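Pullulanase (Bacillus acidopullulyticus, PDB 2WAN) hydrolyses the alpha-1,6-glucosidic linkages of pullulan and of branched starch polysaccharides, as a multidomain glycoside hydrolase with an alpha-amylase-type catalytic barrel. Local coordinates at residues P430-D442 against G772-R784. Residues are numbered along the deposited sequence; the frame is centred on the assembly and turned at random.
Sequences PVDEVIYEAHVRD and GVPFMQGGEEMLR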
loop_
_atom_site.group_PDB
_atom_site.type_symbol
_atom_site.label_atom_id
_atom_site.label_comp_id
_atom_site.label_asym_id
_atom_site.label_seq_id
_atom_site.Cartn_x
_atom_site.Cartn_y
_atom_site.Cartn_z
ATOM N N PRO A 430 -14.484 -10.235 4.853
ATOM C CA PRO A 430 -13.742 -10.280 3.568
ATOM C C PRO A 430 -13.591 -11.673 2.955
ATOM O O PRO A 430 -13.501 -11.782 1.718
ATOM C CB PRO A 430 -12.379 -9.707 3.932
ATOM C CG PRO A 430 -12.730 -8.697 5.038
ATOM C CD PRO A 430 -13.801 -9.371 5.847
ATOM N N VAL A 431 -13.571 -12.724 3.786
ATOM C CA VAL A 431 -13.439 -14.102 3.257
ATOM C C VAL A 431 -14.629 -14.544 2.400
ATOM O O VAL A 431 -14.565 -15.594 1.749
ATOM C CB VAL A 431 -13.175 -15.180 4.356
ATOM C CG1 VAL A 431 -11.872 -14.872 5.129
ATOM C CG2 VAL A 431 -14.357 -15.360 5.313
ATOM N N ASP A 432 -15.693 -13.735 2.396
ATOM C CA ASP A 432 -16.882 -13.982 1.599
ATOM C C ASP A 432 -16.788 -13.387 0.190
ATOM O O ASP A 432 -17.731 -13.541 -0.605
ATOM C CB ASP A 432 -18.131 -13.417 2.300
ATOM C CG ASP A 432 -18.393 -14.095 3.647
ATOM O OD1 ASP A 432 -18.079 -15.294 3.779
ATOM O OD2 ASP A 432 -18.885 -13.418 4.561
ATOM N N GLU A 433 -15.681 -12.717 -0.119
ATOM C CA GLU A 433 -15.500 -12.164 -1.476
ATOM C C GLU A 433 -14.689 -13.111 -2.351
ATOM O O GLU A 433 -13.827 -13.818 -1.859
ATOM C CB GLU A 433 -14.815 -10.790 -1.435
ATOM C CG GLU A 433 -15.668 -9.729 -0.724
ATOM C CD GLU A 433 -15.356 -8.307 -1.119
ATOM O OE1 GLU A 433 -14.246 -8.038 -1.631
ATOM O OE2 GLU A 433 -16.247 -7.440 -0.915
ATOM N N VAL A 434 -15.023 -13.147 -3.642
ATOM C CA VAL A 434 -14.147 -13.751 -4.663
ATOM C C VAL A 434 -13.849 -12.628 -5.649
ATOM O O VAL A 434 -14.727 -12.204 -6.425
ATOM C CB VAL A 434 -14.788 -14.951 -5.382
ATOM C CG1 VAL A 434 -13.723 -15.618 -6.273
ATOM C CG2 VAL A 434 -15.290 -15.968 -4.366
ATOM N N ILE A 435 -12.608 -12.151 -5.589
ATOM C CA ILE A 435 -12.228 -10.885 -6.204
ATOM C C ILE A 435 -11.665 -11.133 -7.615
ATOM O O ILE A 435 -10.800 -11.976 -7.805
ATOM C CB ILE A 435 -11.214 -10.127 -5.306
ATOM C CG1 ILE A 435 -11.852 -9.809 -3.944
ATOM C CG2 ILE A 435 -10.773 -8.827 -5.979
ATOM C CD1 ILE A 435 -10.856 -9.261 -2.892
ATOM N N TYR A 436 -12.149 -10.368 -8.589
ATOM C CA TYR A 436 -11.790 -10.538 -9.995
ATOM C C TYR A 436 -11.174 -9.239 -10.505
ATOM O O TYR A 436 -11.871 -8.232 -10.653
ATOM C CB TYR A 436 -13.076 -10.875 -10.754
ATOM C CG TYR A 436 -12.989 -11.184 -12.239
ATOM C CD1 TYR A 436 -13.155 -10.177 -13.185
ATOM C CD2 TYR A 436 -12.834 -12.498 -12.687
ATOM C CE1 TYR A 436 -13.134 -10.454 -14.558
ATOM C CE2 TYR A 436 -12.812 -12.798 -14.061
ATOM C CZ TYR A 436 -12.980 -11.782 -14.983
ATOM O OH TYR A 436 -12.985 -12.084 -16.330
ATOM N N GLU A 437 -9.863 -9.250 -10.748
ATOM C CA GLU A 437 -9.149 -8.032 -11.184
ATOM C C GLU A 437 -9.364 -7.742 -12.672
ATOM O O GLU A 437 -9.174 -8.621 -13.516
ATOM C CB GLU A 437 -7.646 -8.151 -10.903
ATOM C CG GLU A 437 -6.857 -6.850 -11.196
ATOM C CD GLU A 437 -5.349 -7.023 -10.930
ATOM O OE1 GLU A 437 -4.790 -8.104 -11.225
ATOM O OE2 GLU A 437 -4.721 -6.069 -10.453
ATOM N N ALA A 438 -9.763 -6.518 -13.005
ATOM C CA ALA A 438 -9.998 -6.157 -14.411
ATOM C C ALA A 438 -9.632 -4.700 -14.686
ATOM O O ALA A 438 -9.905 -3.824 -13.872
ATOM C CB ALA A 438 -11.481 -6.404 -14.787
ATOM N N HIS A 439 -9.016 -4.462 -15.842
ATOM C CA HIS A 439 -8.757 -3.113 -16.368
ATOM C C HIS A 439 -9.928 -2.683 -17.252
ATOM O O HIS A 439 -10.412 -3.484 -18.055
ATOM C CB HIS A 439 -7.453 -3.200 -17.168
ATOM C CG HIS A 439 -6.929 -1.891 -17.675
ATOM N ND1 HIS A 439 -7.416 -1.280 -18.819
ATOM C CD2 HIS A 439 -5.907 -1.120 -17.242
ATOM C CE1 HIS A 439 -6.733 -0.171 -19.040
ATOM N NE2 HIS A 439 -5.808 -0.055 -18.106
ATOM N N VAL A 440 -10.408 -1.444 -17.093
ATOM C CA VAL A 440 -11.598 -0.998 -17.850
ATOM C C VAL A 440 -11.420 -1.105 -19.372
ATOM O O VAL A 440 -12.375 -1.484 -20.085
ATOM C CB VAL A 440 -12.011 0.445 -17.452
ATOM C CG1 VAL A 440 -13.183 0.942 -18.299
ATOM C CG2 VAL A 440 -12.403 0.492 -15.943
ATOM N N ARG A 441 -10.233 -0.764 -19.888
ATOM C CA ARG A 441 -10.029 -0.884 -21.328
ATOM C C ARG A 441 -9.951 -2.372 -21.733
ATOM O O ARG A 441 -10.670 -2.814 -22.643
ATOM C CB ARG A 441 -8.781 -0.145 -21.777
ATOM C CG ARG A 441 -8.621 -0.141 -23.299
ATOM C CD ARG A 441 -7.443 0.714 -23.764
ATOM N NE ARG A 441 -7.271 0.620 -25.222
ATOM C CZ ARG A 441 -7.917 1.366 -26.124
ATOM N NH1 ARG A 441 -8.801 2.303 -25.748
ATOM N NH2 ARG A 441 -7.679 1.175 -27.428
ATOM N N ASP A 442 -9.132 -3.155 -21.028
ATOM C CA ASP A 442 -8.945 -4.577 -21.417
ATOM C C ASP A 442 -10.264 -5.321 -21.515
ATOM O O ASP A 442 -10.459 -6.175 -22.396
ATOM C CB ASP A 442 -8.130 -5.366 -20.388
ATOM C CG ASP A 442 -6.727 -4.868 -20.198
ATOM O OD1 ASP A 442 -6.278 -3.944 -20.893
ATOM O OD2 ASP A 442 -6.051 -5.437 -19.311
ATOM N N GLY A 772 -9.345 -17.927 3.756
ATOM C CA GLY A 772 -8.807 -16.630 3.362
ATOM C C GLY A 772 -9.657 -15.967 2.287
ATOM O O GLY A 772 -10.831 -16.338 2.077
ATOM N N VAL A 773 -9.072 -14.963 1.633
ATOM C CA VAL A 773 -9.788 -14.198 0.610
ATOM C C VAL A 773 -9.281 -14.537 -0.788
ATOM O O VAL A 773 -8.179 -14.135 -1.149
ATOM C CB VAL A 773 -9.671 -12.665 0.821
ATOM C CG1 VAL A 773 -10.597 -11.935 -0.180
ATOM C CG2 VAL A 773 -10.025 -12.287 2.284
ATOM N N PRO A 774 -10.077 -15.270 -1.584
ATOM C CA PRO A 774 -9.544 -15.633 -2.903
ATOM C C PRO A 774 -9.582 -14.479 -3.912
ATOM O O PRO A 774 -10.599 -13.785 -4.029
ATOM C CB PRO A 774 -10.480 -16.756 -3.355
ATOM C CG PRO A 774 -11.785 -16.444 -2.657
ATOM C CD PRO A 774 -11.352 -15.950 -1.298
ATOM N N PHE A 775 -8.508 -14.345 -4.684
ATOM C CA PHE A 775 -8.373 -13.276 -5.681
ATOM C C PHE A 775 -7.886 -13.942 -6.948
ATOM O O PHE A 775 -7.047 -14.872 -6.882
ATOM C CB PHE A 775 -7.296 -12.280 -5.183
ATOM C CG PHE A 775 -6.815 -11.293 -6.230
ATOM C CD1 PHE A 775 -7.292 -9.978 -6.246
ATOM C CD2 PHE A 775 -5.854 -11.663 -7.170
ATOM C CE1 PHE A 775 -6.812 -9.052 -7.184
ATOM C CE2 PHE A 775 -5.387 -10.757 -8.115
ATOM C CZ PHE A 775 -5.882 -9.449 -8.132
ATOM N N MET A 776 -8.389 -13.477 -8.090
ATOM C CA MET A 776 -7.884 -13.967 -9.388
ATOM C C MET A 776 -7.713 -12.811 -10.362
ATOM O O MET A 776 -8.486 -11.829 -10.334
ATOM C CB MET A 776 -8.826 -15.029 -9.978
ATOM C CG MET A 776 -10.241 -14.515 -10.303
ATOM S SD MET A 776 -11.355 -15.728 -11.023
ATOM C CE MET A 776 -10.653 -15.903 -12.670
ATOM N N GLN A 777 -6.699 -12.927 -11.222
ATOM C CA GLN A 777 -6.556 -11.994 -12.332
ATOM C C GLN A 777 -7.666 -12.282 -13.344
ATOM O O GLN A 777 -7.810 -13.404 -13.818
ATOM C CB GLN A 777 -5.201 -12.164 -13.029
ATOM C CG GLN A 777 -4.997 -11.087 -14.123
ATOM C CD GLN A 777 -3.703 -11.188 -14.917
ATOM O OE1 GLN A 777 -3.391 -10.267 -15.672
ATOM N NE2 GLN A 777 -2.959 -12.299 -14.783
ATOM N N GLY A 778 -8.462 -11.268 -13.668
ATOM C CA GLY A 778 -9.538 -11.452 -14.644
ATOM C C GLY A 778 -9.003 -12.018 -15.955
ATOM O O GLY A 778 -7.980 -11.590 -16.460
ATOM N N GLY A 779 -9.690 -13.017 -16.480
ATOM C CA GLY A 779 -9.293 -13.612 -17.750
ATOM C C GLY A 779 -8.539 -14.905 -17.576
ATOM O O GLY A 779 -8.372 -15.641 -18.532
ATOM N N GLU A 780 -8.098 -15.218 -16.360
ATOM C CA GLU A 780 -7.405 -16.509 -16.168
ATOM C C GLU A 780 -8.332 -17.698 -16.470
ATOM O O GLU A 780 -7.859 -18.770 -16.880
ATOM C CB GLU A 780 -6.809 -16.631 -14.754
ATOM C CG GLU A 780 -5.730 -15.600 -14.378
ATOM C CD GLU A 780 -4.485 -15.629 -15.259
ATOM O OE1 GLU A 780 -4.559 -15.349 -16.481
ATOM O OE2 GLU A 780 -3.415 -15.888 -14.690
ATOM N N GLU A 781 -9.641 -17.491 -16.291
ATOM C CA GLU A 781 -10.676 -18.509 -16.548
ATOM C C GLU A 781 -10.811 -18.837 -18.043
ATOM O O GLU A 781 -11.460 -19.813 -18.392
ATOM C CB GLU A 781 -12.026 -18.055 -15.965
ATOM C CG GLU A 781 -12.702 -16.916 -16.746
ATOM C CD GLU A 781 -12.142 -15.503 -16.504
ATOM O OE1 GLU A 781 -11.191 -15.297 -15.707
ATOM O OE2 GLU A 781 -12.712 -14.578 -17.114
ATOM N N MET A 782 -10.196 -18.023 -18.911
ATOM C CA MET A 782 -10.135 -18.338 -20.335
ATOM C C MET A 782 -8.703 -18.366 -20.883
ATOM O O MET A 782 -8.482 -18.152 -22.089
ATOM C CB MET A 782 -11.025 -17.376 -21.137
ATOM C CG MET A 782 -10.637 -15.885 -21.014
ATOM S SD MET A 782 -11.795 -14.885 -21.987
ATOM C CE MET A 782 -11.275 -13.244 -21.507
ATOM N N LEU A 783 -7.742 -18.621 -19.987
ATOM C CA LEU A 783 -6.314 -18.770 -20.322
ATOM C C LEU A 783 -5.825 -17.550 -21.093
ATOM O O LEU A 783 -5.157 -17.667 -22.124
ATOM C CB LEU A 783 -6.040 -20.082 -21.084
ATOM C CG LEU A 783 -6.642 -21.379 -20.488
ATOM C CD1 LEU A 783 -6.219 -22.605 -21.352
ATOM C CD2 LEU A 783 -6.231 -21.603 -18.997
ATOM N N ARG A 784 -6.193 -16.371 -20.599
ATOM C CA ARG A 784 -5.746 -15.124 -21.220
ATOM C C ARG A 784 -4.224 -15.130 -21.359
ATOM O O ARG A 784 -3.516 -15.617 -20.480
ATOM C CB ARG A 784 -6.224 -13.926 -20.394
ATOM C CG ARG A 784 -5.635 -12.578 -20.792
ATOM C CD ARG A 784 -6.511 -11.485 -20.208
ATOM N NE ARG A 784 -5.907 -10.152 -20.198
ATOM C CZ ARG A 784 -5.167 -9.684 -19.201
ATOM N NH1 ARG A 784 -4.895 -10.466 -18.163
ATOM N NH2 ARG A 784 -4.698 -8.430 -19.244
HETATM O O HOH W 1 -7.396 -8.990 -15.879
#
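Ile435, Tyr436 and Glu437 pair in parallel with Phe775, Met776 and Gln777, joining the first and last strands and so closing the (beta/alpha)8 barrel of the alpha-amylase-type catalytic domain. The ladder runs from Ile435 N, bonded to Pro774 O, through Met776 N to Ile435 O and Glu437 N to Met776 O, and the short strand segments cross at -25°. It ends with Gly778 N on a lone pair of Glu437 O at 2.7 Å, a bent bond (N-H...O angle 132°).

Tyr436 lies on the outer face of the seam, with Met776, where helices 753-769 and 811-826 pack. Its CB leaves the strand with CG anti to the backbone N (chi1 -177°), which sends the ring along the neighbouring strand. There CD2 lies 3.9 Å from Met776 SD, a Met-aromatic contact at the ring edge. CD1, CE1 and CZ run under Gly778 CA, which sits over one face in a CH-pi contact, 3.6 Å from the ring centroid. CE2 faces the carboxylate of Glu781, and beyond CZ the hydroxyl donates to Glu781 OE2 at 2.6 Å, on the syn side. Glu781 OE1 accepts from Gly779 N, so one carboxylate ties the tyrosine to the type II turn spanning Gln777 to Glu780.

On the inner face, Phe775 CD1 meets Ile435 CG2 at 3.7 Å, while CZ abuts Glu437 CB. The extended Glu437 side chain runs past the ring, OE1 lying 3.5 Å from Phe775 CZ and accepting from His735 N. Arg784 NH2 makes a salt bridge to Asp442 OD2 (3.3 Å), while Asp442 OD1 is bonded to Tyr505 OH; Arg784 NH1 donates to Gln777 OE1 at 2.9 Å, from above the amide's carbonyl plane.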